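Local coordinates for MPN domain-containing protein (PDB 1OI0) that is a zinc-binding protein of the JAB1/MPN family that probably acts as a metallopeptidase, at residues 1-13 and 111-121. Numbering follows the deposited sequence.
Sequences GSSMKISRGLLKT and RKGEEVELEVV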
ATOM      1  N   GLY A   1      -3.267  18.338   6.505  1.00 18.56           N
ATOM      2  CA  GLY A   1      -4.518  18.231   5.700  1.00 16.19           C
ATOM      3  C   GLY A   1      -5.511  17.287   6.343  1.00 15.56           C
ATOM      4  O   GLY A   1      -5.273  16.779   7.442  1.00 17.26           O
ATOM      5  N   SER A   2      -6.635  17.057   5.668  1.00 18.41           N
ATOM      6  CA  SER A   2      -7.650  16.147   6.179  1.00 19.04           C
ATOM      7  C   SER A   2      -7.832  14.945   5.266  1.00 21.72           C
ATOM      8  O   SER A   2      -8.933  14.418   5.128  1.00 22.83           O
ATOM      9  CB  SER A   2      -8.989  16.870   6.374  1.00 18.03           C
ATOM     10  OG  SER A   2      -8.953  17.669   7.545  1.00 16.42           O
ATOM     11  N   SER A   3      -6.743  14.528   4.628  1.00 20.45           N
ATOM     12  CA  SER A   3      -6.782  13.355   3.761  1.00 22.89           C
ATOM     13  C   SER A   3      -6.146  12.260   4.594  1.00 23.04           C
ATOM     14  O   SER A   3      -5.661  12.517   5.704  1.00 21.89           O
ATOM     15  CB  SER A   3      -5.950  13.565   2.493  1.00 20.98           C
ATOM     16  OG  SER A   3      -4.560  13.431   2.764  1.00 19.89           O
ATOM     17  N   MET A   4      -6.152  11.036   4.080  1.00 21.41           N
ATOM     18  CA  MET A   4      -5.525   9.949   4.809  1.00 23.34           C
ATOM     19  C   MET A   4      -4.036  10.266   4.858  1.00 21.36           C
ATOM     20  O   MET A   4      -3.508  10.974   3.990  1.00 20.55           O
ATOM     21  CB  MET A   4      -5.765   8.613   4.101  1.00 25.25           C
ATOM     22  CG  MET A   4      -5.060   7.424   4.745  1.00 27.43           C
ATOM     23  SD  MET A   4      -5.374   7.237   6.518  1.00 30.19           S
ATOM     24  CE  MET A   4      -7.089   6.780   6.495  1.00 35.28           C
ATOM     25  N   LYS A   5      -3.370   9.756   5.883  1.00 22.08           N
ATOM     26  CA  LYS A   5      -1.950   9.995   6.061  1.00 21.43           C
ATOM     27  C   LYS A   5      -1.227   8.674   6.241  1.00 22.82           C
ATOM     28  O   LYS A   5      -1.840   7.662   6.575  1.00 23.46           O
ATOM     29  CB  LYS A   5      -1.725  10.874   7.291  1.00 24.41           C
ATOM     30  CG  LYS A   5      -2.440  12.215   7.218  1.00 24.22           C
ATOM     31  CD  LYS A   5      -2.431  12.934   8.557  1.00 21.60           C
ATOM     32  CE  LYS A   5      -3.130  14.283   8.450  1.00 22.41           C
ATOM     33  NZ  LYS A   5      -4.538  14.137   7.974  1.00 21.90           N
ATOM     34  N   ILE A   6       0.079   8.693   6.007  1.00 20.88           N
ATOM     35  CA  ILE A   6       0.899   7.504   6.170  1.00 20.17           C
ATOM     36  C   ILE A   6       2.209   7.948   6.797  1.00 20.82           C
ATOM     37  O   ILE A   6       2.755   8.989   6.433  1.00 23.11           O
ATOM     38  CB  ILE A   6       1.170   6.796   4.816  1.00 19.50           C
ATOM     39  CG1 ILE A   6       1.955   5.505   5.066  1.00 20.74           C
ATOM     40  CG2 ILE A   6       1.927   7.723   3.865  1.00 19.01           C
ATOM     41  CD1 ILE A   6       2.075   4.613   3.842  1.00 20.13           C
ATOM     42  N   SER A   7       2.703   7.174   7.755  1.00 22.34           N
ATOM     43  CA  SER A   7       3.949   7.521   8.413  1.00 23.72           C
ATOM     44  C   SER A   7       5.117   7.185   7.499  1.00 24.87           C
ATOM     45  O   SER A   7       5.061   6.225   6.728  1.00 24.95           O
ATOM     46  CB  SER A   7       4.088   6.758   9.732  1.00 23.77           C
ATOM     47  OG  SER A   7       4.285   5.371   9.506  1.00 26.66           O
ATOM     48  N   ARG A   8       6.172   7.987   7.572  1.00 25.81           N
ATOM     49  CA  ARG A   8       7.349   7.744   6.750  1.00 27.45           C
ATOM     50  C   ARG A   8       7.938   6.400   7.159  1.00 25.73           C
ATOM     51  O   ARG A   8       8.534   5.696   6.346  1.00 27.59           O
ATOM     52  CB  ARG A   8       8.386   8.851   6.961  1.00 28.16           C
ATOM     53  CG  ARG A   8       9.707   8.608   6.246  1.00 32.97           C
ATOM     54  CD  ARG A   8       9.537   8.601   4.736  1.00 37.43           C
ATOM     55  NE  ARG A   8       9.074   9.891   4.232  1.00 40.48           N
ATOM     56  CZ  ARG A   8       8.852  10.158   2.948  1.00 40.96           C
ATOM     57  NH1 ARG A   8       9.048   9.222   2.029  1.00 41.69           N
ATOM     58  NH2 ARG A   8       8.429  11.360   2.581  1.00 42.74           N
ATOM     59  N   GLY A   9       7.756   6.051   8.429  1.00 26.04           N
ATOM     60  CA  GLY A   9       8.269   4.793   8.936  1.00 26.24           C
ATOM     61  C   GLY A   9       7.610   3.600   8.277  1.00 25.22           C
ATOM     62  O   GLY A   9       8.266   2.596   8.004  1.00 27.23           O
ATOM     63  N   LEU A  10       6.308   3.702   8.027  1.00 24.63           N
ATOM     64  CA  LEU A  10       5.582   2.609   7.391  1.00 20.78           C
ATOM     65  C   LEU A  10       5.973   2.493   5.923  1.00 22.55           C
ATOM     66  O   LEU A  10       6.084   1.385   5.396  1.00 20.30           O
ATOM     67  CB  LEU A  10       4.070   2.819   7.505  1.00 22.32           C
ATOM     68  CG  LEU A  10       3.236   1.633   7.009  1.00 22.19           C
ATOM     69  CD1 LEU A  10       3.540   0.424   7.880  1.00 24.67           C
ATOM     70  CD2 LEU A  10       1.747   1.960   7.059  1.00 22.70           C
ATOM     71  N   LEU A  11       6.175   3.629   5.261  1.00 21.64           N
ATOM     72  CA  LEU A  11       6.572   3.621   3.855  1.00 23.74           C
ATOM     73  C   LEU A  11       7.920   2.928   3.712  1.00 25.16           C
ATOM     74  O   LEU A  11       8.130   2.133   2.789  1.00 23.07           O
ATOM     75  CB  LEU A  11       6.671   5.046   3.309  1.00 26.10           C
ATOM     76  CG  LEU A  11       5.378   5.708   2.829  1.00 26.68           C
ATOM     77  CD1 LEU A  11       5.676   7.127   2.370  1.00 27.83           C
ATOM     78  CD2 LEU A  11       4.777   4.897   1.688  1.00 28.40           C
ATOM     79  N   LYS A  12       8.835   3.229   4.629  1.00 24.16           N
ATOM     80  CA  LYS A  12      10.154   2.619   4.595  1.00 25.72           C
ATOM     81  C   LYS A  12      10.008   1.115   4.788  1.00 24.51           C
ATOM     82  O   LYS A  12      10.627   0.326   4.079  1.00 25.79           O
ATOM     83  CB  LYS A  12      11.049   3.200   5.694  1.00 28.75           C
ATOM     84  CG  LYS A  12      12.458   2.632   5.688  1.00 35.20           C
ATOM     85  CD  LYS A  12      13.309   3.211   6.805  1.00 41.47           C
ATOM     86  CE  LYS A  12      14.716   2.626   6.772  1.00 44.15           C
ATOM     87  NZ  LYS A  12      15.551   3.118   7.903  1.00 46.72           N
ATOM     88  N   THR A  13       9.178   0.724   5.750  1.00 23.10           N
ATOM     89  CA  THR A  13       8.939  -0.686   6.031  1.00 25.03           C
ATOM     90  C   THR A  13       8.375  -1.379   4.794  1.00 22.48           C
ATOM     91  O   THR A  13       8.816  -2.467   4.419  1.00 21.50           O
ATOM     92  CB  THR A  13       7.943  -0.850   7.197  1.00 24.40           C
ATOM     93  OG1 THR A  13       8.508  -0.280   8.385  1.00 28.50           O
ATOM     94  CG2 THR A  13       7.633  -2.320   7.443  1.00 26.97           C
ATOM     95  N   ARG A 111     -10.907   3.027  -3.465  1.00 22.97           N
ATOM     96  CA  ARG A 111     -11.598   1.766  -3.718  1.00 26.63           C
ATOM     97  C   ARG A 111     -12.015   1.604  -5.177  1.00 29.01           C
ATOM     98  O   ARG A 111     -12.361   0.503  -5.610  1.00 30.09           O
ATOM     99  CB  ARG A 111     -12.825   1.654  -2.801  1.00 26.90           C
ATOM    100  CG  ARG A 111     -13.595   0.346  -2.914  1.00 36.33           C
ATOM    101  CD  ARG A 111     -14.707   0.282  -1.878  1.00 41.51           C
ATOM    102  NE  ARG A 111     -15.576  -0.878  -2.063  1.00 47.37           N
ATOM    103  CZ  ARG A 111     -16.406  -1.037  -3.091  1.00 48.45           C
ATOM    104  NH1 ARG A 111     -16.488  -0.108  -4.033  1.00 50.20           N
ATOM    105  NH2 ARG A 111     -17.156  -2.126  -3.177  1.00 51.90           N
ATOM    106  N   LYS A 112     -11.963   2.695  -5.936  1.00 29.45           N
ATOM    107  CA  LYS A 112     -12.354   2.670  -7.343  1.00 30.54           C
ATOM    108  C   LYS A 112     -11.188   2.709  -8.331  1.00 30.18           C
ATOM    109  O   LYS A 112     -11.398   2.754  -9.545  1.00 29.90           O
ATOM    110  CB  LYS A 112     -13.319   3.826  -7.629  1.00 33.61           C
ATOM    111  CG  LYS A 112     -14.625   3.730  -6.849  1.00 37.30           C
ATOM    112  CD  LYS A 112     -15.546   4.908  -7.133  1.00 40.23           C
ATOM    113  CE  LYS A 112     -14.937   6.219  -6.661  1.00 42.94           C
ATOM    114  NZ  LYS A 112     -15.840   7.374  -6.925  1.00 45.39           N
ATOM    115  N   GLY A 113      -9.962   2.700  -7.817  1.00 30.24           N
ATOM    116  CA  GLY A 113      -8.799   2.715  -8.690  1.00 29.47           C
ATOM    117  C   GLY A 113      -8.309   4.083  -9.128  1.00 29.01           C
ATOM    118  O   GLY A 113      -7.463   4.194 -10.017  1.00 27.26           O
ATOM    119  N   GLU A 114      -8.838   5.133  -8.510  1.00 28.81           N
ATOM    120  CA  GLU A 114      -8.434   6.495  -8.839  1.00 28.46           C
ATOM    121  C   GLU A 114      -7.290   6.903  -7.915  1.00 25.51           C
ATOM    122  O   GLU A 114      -7.336   6.633  -6.715  1.00 25.09           O
ATOM    123  CB  GLU A 114      -9.618   7.444  -8.654  1.00 33.41           C
ATOM    124  CG  GLU A 114     -10.818   7.117  -9.526  1.00 39.48           C
ATOM    125  CD  GLU A 114     -12.053   7.894  -9.122  1.00 42.72           C
ATOM    126  OE1 GLU A 114     -11.966   9.136  -9.011  1.00 47.46           O
ATOM    127  OE2 GLU A 114     -13.114   7.265  -8.919  1.00 43.98           O
ATOM    128  N   GLU A 115      -6.268   7.550  -8.464  1.00 25.02           N
ATOM    129  CA  GLU A 115      -5.131   7.968  -7.655  1.00 26.09           C
ATOM    130  C   GLU A 115      -5.532   9.052  -6.664  1.00 23.41           C
ATOM    131  O   GLU A 115      -6.176  10.034  -7.028  1.00 26.30           O
ATOM    132  CB  GLU A 115      -3.998   8.490  -8.535  1.00 27.88           C
ATOM    133  CG  GLU A 115      -2.689   8.687  -7.777  1.00 28.69           C
ATOM    134  CD  GLU A 115      -1.561   9.169  -8.669  1.00 34.34           C
ATOM    135  OE1 GLU A 115      -1.357   8.571  -9.745  1.00 36.03           O
ATOM    136  OE2 GLU A 115      -0.874  10.140  -8.290  1.00 37.43           O
ATOM    137  N   VAL A 116      -5.145   8.865  -5.409  1.00 23.62           N
ATOM    138  CA  VAL A 116      -5.458   9.830  -4.362  1.00 21.86           C
ATOM    139  C   VAL A 116      -4.190  10.133  -3.576  1.00 22.97           C
ATOM    140  O   VAL A 116      -3.223   9.373  -3.624  1.00 23.71           O
ATOM    141  CB  VAL A 116      -6.529   9.285  -3.396  1.00 22.26           C
ATOM    142  CG1 VAL A 116      -7.825   9.017  -4.149  1.00 21.40           C
ATOM    143  CG2 VAL A 116      -6.029   8.023  -2.724  1.00 21.38           C
ATOM    144  N   GLU A 117      -4.193  11.244  -2.848  1.00 21.41           N
ATOM    145  CA  GLU A 117      -3.024  11.622  -2.073  1.00 21.00           C
ATOM    146  C   GLU A 117      -2.971  10.979  -0.693  1.00 22.07           C
ATOM    147  O   GLU A 117      -3.988  10.572  -0.126  1.00 22.34           O
ATOM    148  CB  GLU A 117      -2.972  13.139  -1.871  1.00 22.47           C
ATOM    149  CG  GLU A 117      -3.011  13.997  -3.123  1.00 20.73           C
ATOM    150  CD  GLU A 117      -2.928  15.475  -2.780  1.00 23.13           C
ATOM    151  OE1 GLU A 117      -3.040  15.801  -1.579  1.00 25.31           O
ATOM    152  OE2 GLU A 117      -2.762  16.305  -3.698  1.00 22.12           O
ATOM    153  N   LEU A 118      -1.758  10.892  -0.169  1.00 20.52           N
ATOM    154  CA  LEU A 118      -1.507  10.397   1.172  1.00 22.51           C
ATOM    155  C   LEU A 118      -0.503  11.388   1.728  1.00 23.12           C
ATOM    156  O   LEU A 118       0.575  11.560   1.160  1.00 24.22           O
ATOM    157  CB  LEU A 118      -0.879   9.003   1.169  1.00 23.50           C
ATOM    158  CG  LEU A 118      -1.784   7.790   0.969  1.00 21.86           C
ATOM    159  CD1 LEU A 118      -0.969   6.529   1.233  1.00 20.13           C
ATOM    160  CD2 LEU A 118      -2.976   7.852   1.919  1.00 19.57           C
ATOM    161  N   GLU A 119      -0.854  12.070   2.811  1.00 20.41           N
ATOM    162  CA  GLU A 119       0.089  13.014   3.386  1.00 20.47           C
ATOM    163  C   GLU A 119       1.076  12.216   4.226  1.00 22.17           C
ATOM    164  O   GLU A 119       0.682  11.479   5.129  1.00 20.40           O
ATOM    165  CB  GLU A 119      -0.624  14.040   4.269  1.00 21.00           C
ATOM    166  CG  GLU A 119       0.269  15.207   4.659  1.00 21.50           C
ATOM    167  CD  GLU A 119      -0.384  16.139   5.655  1.00 24.02           C
ATOM    168  OE1 GLU A 119      -1.627  16.240   5.645  1.00 22.42           O
ATOM    169  OE2 GLU A 119       0.352  16.780   6.433  1.00 22.24           O
ATOM    170  N   VAL A 120       2.361  12.355   3.921  1.00 22.54           N
ATOM    171  CA  VAL A 120       3.383  11.638   4.667  1.00 24.70           C
ATOM    172  C   VAL A 120       3.697  12.421   5.934  1.00 26.97           C
ATOM    173  O   VAL A 120       4.040  13.601   5.873  1.00 29.73           O
ATOM    174  CB  VAL A 120       4.672  11.474   3.838  1.00 25.24           C
ATOM    175  CG1 VAL A 120       5.705  10.693   4.637  1.00 26.17           C
ATOM    176  CG2 VAL A 120       4.360  10.766   2.527  1.00 24.99           C
ATOM    177  N   VAL A 121       3.569  11.762   7.080  1.00 27.49           N
ATOM    178  CA  VAL A 121       3.834  12.407   8.358  1.00 31.51           C
ATOM    179  C   VAL A 121       4.934  11.692   9.133  1.00 33.54           C
ATOM    180  O   VAL A 121       5.608  10.810   8.601  1.00 33.53           O
ATOM    181  CB  VAL A 121       2.559  12.450   9.225  1.00 33.55           C
ATOM    182  CG1 VAL A 121       1.469  13.222   8.501  1.00 34.87           C
ATOM    183  CG2 VAL A 121       2.090  11.040   9.533  1.00 32.78           C
TER
HETATM  184  O   HOH W   1      -3.940  14.936   5.227  1.00 22.32           O
HETATM  185  O   HOH W   2      -3.087  15.325   1.288  1.00 23.72           O
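The extended side chain of E119, its CG trans to the backbone N (chi1 -168°), carries its carboxylate out to the chain's first residue, while K5, whose CG lies anti to its own carbonyl carbon and beside the backbone N (chi1 -58°), runs alongside it. Both side chains lie on one face of a two-stranded parallel ladder in which strand 5-6 pairs with strand 119-120, an edge strand of the JAB1/MPN sheet within this chain, so that the two ends of the modelled chain are tied together. E119 N donates to M4 O, and E119 O accepts from I6 N at 3.0 Å; V121 N then reaches I6 O, and R8 N donates to V121 O (3.1 Å) just where the helix begins. S7 suits the N-cap there, since its OG accepts from L10 N.

On the face of I6 and V120 the apolar side chains pack together, and beta-branched isoleucine and valine suit the extended strands. I6 CG2 meets L118 CD1 and V120 CG2, L11 CD1 reaches that same V120 methyl, and M4 CG lies 3.5 Å from L118 CD2, the two side chains running the same way. I6 and L118 both continue onto I95 of strand 93-98. At the margin R8, folded at chi2 and chi3, lays one guanidinium face over V120 CG1, 3.5 Å from NE.

Length and charge make lysine apt at position 5: NZ donates to G1 O and S3 O, in the carbonyl plane of the latter, and forms a salt bridge with D35. A water accepts from this NZ and donates to E119 OE1; separately, G1 N forms a salt bridge with E119 OE1, arriving on its syn side at 2.8 Å.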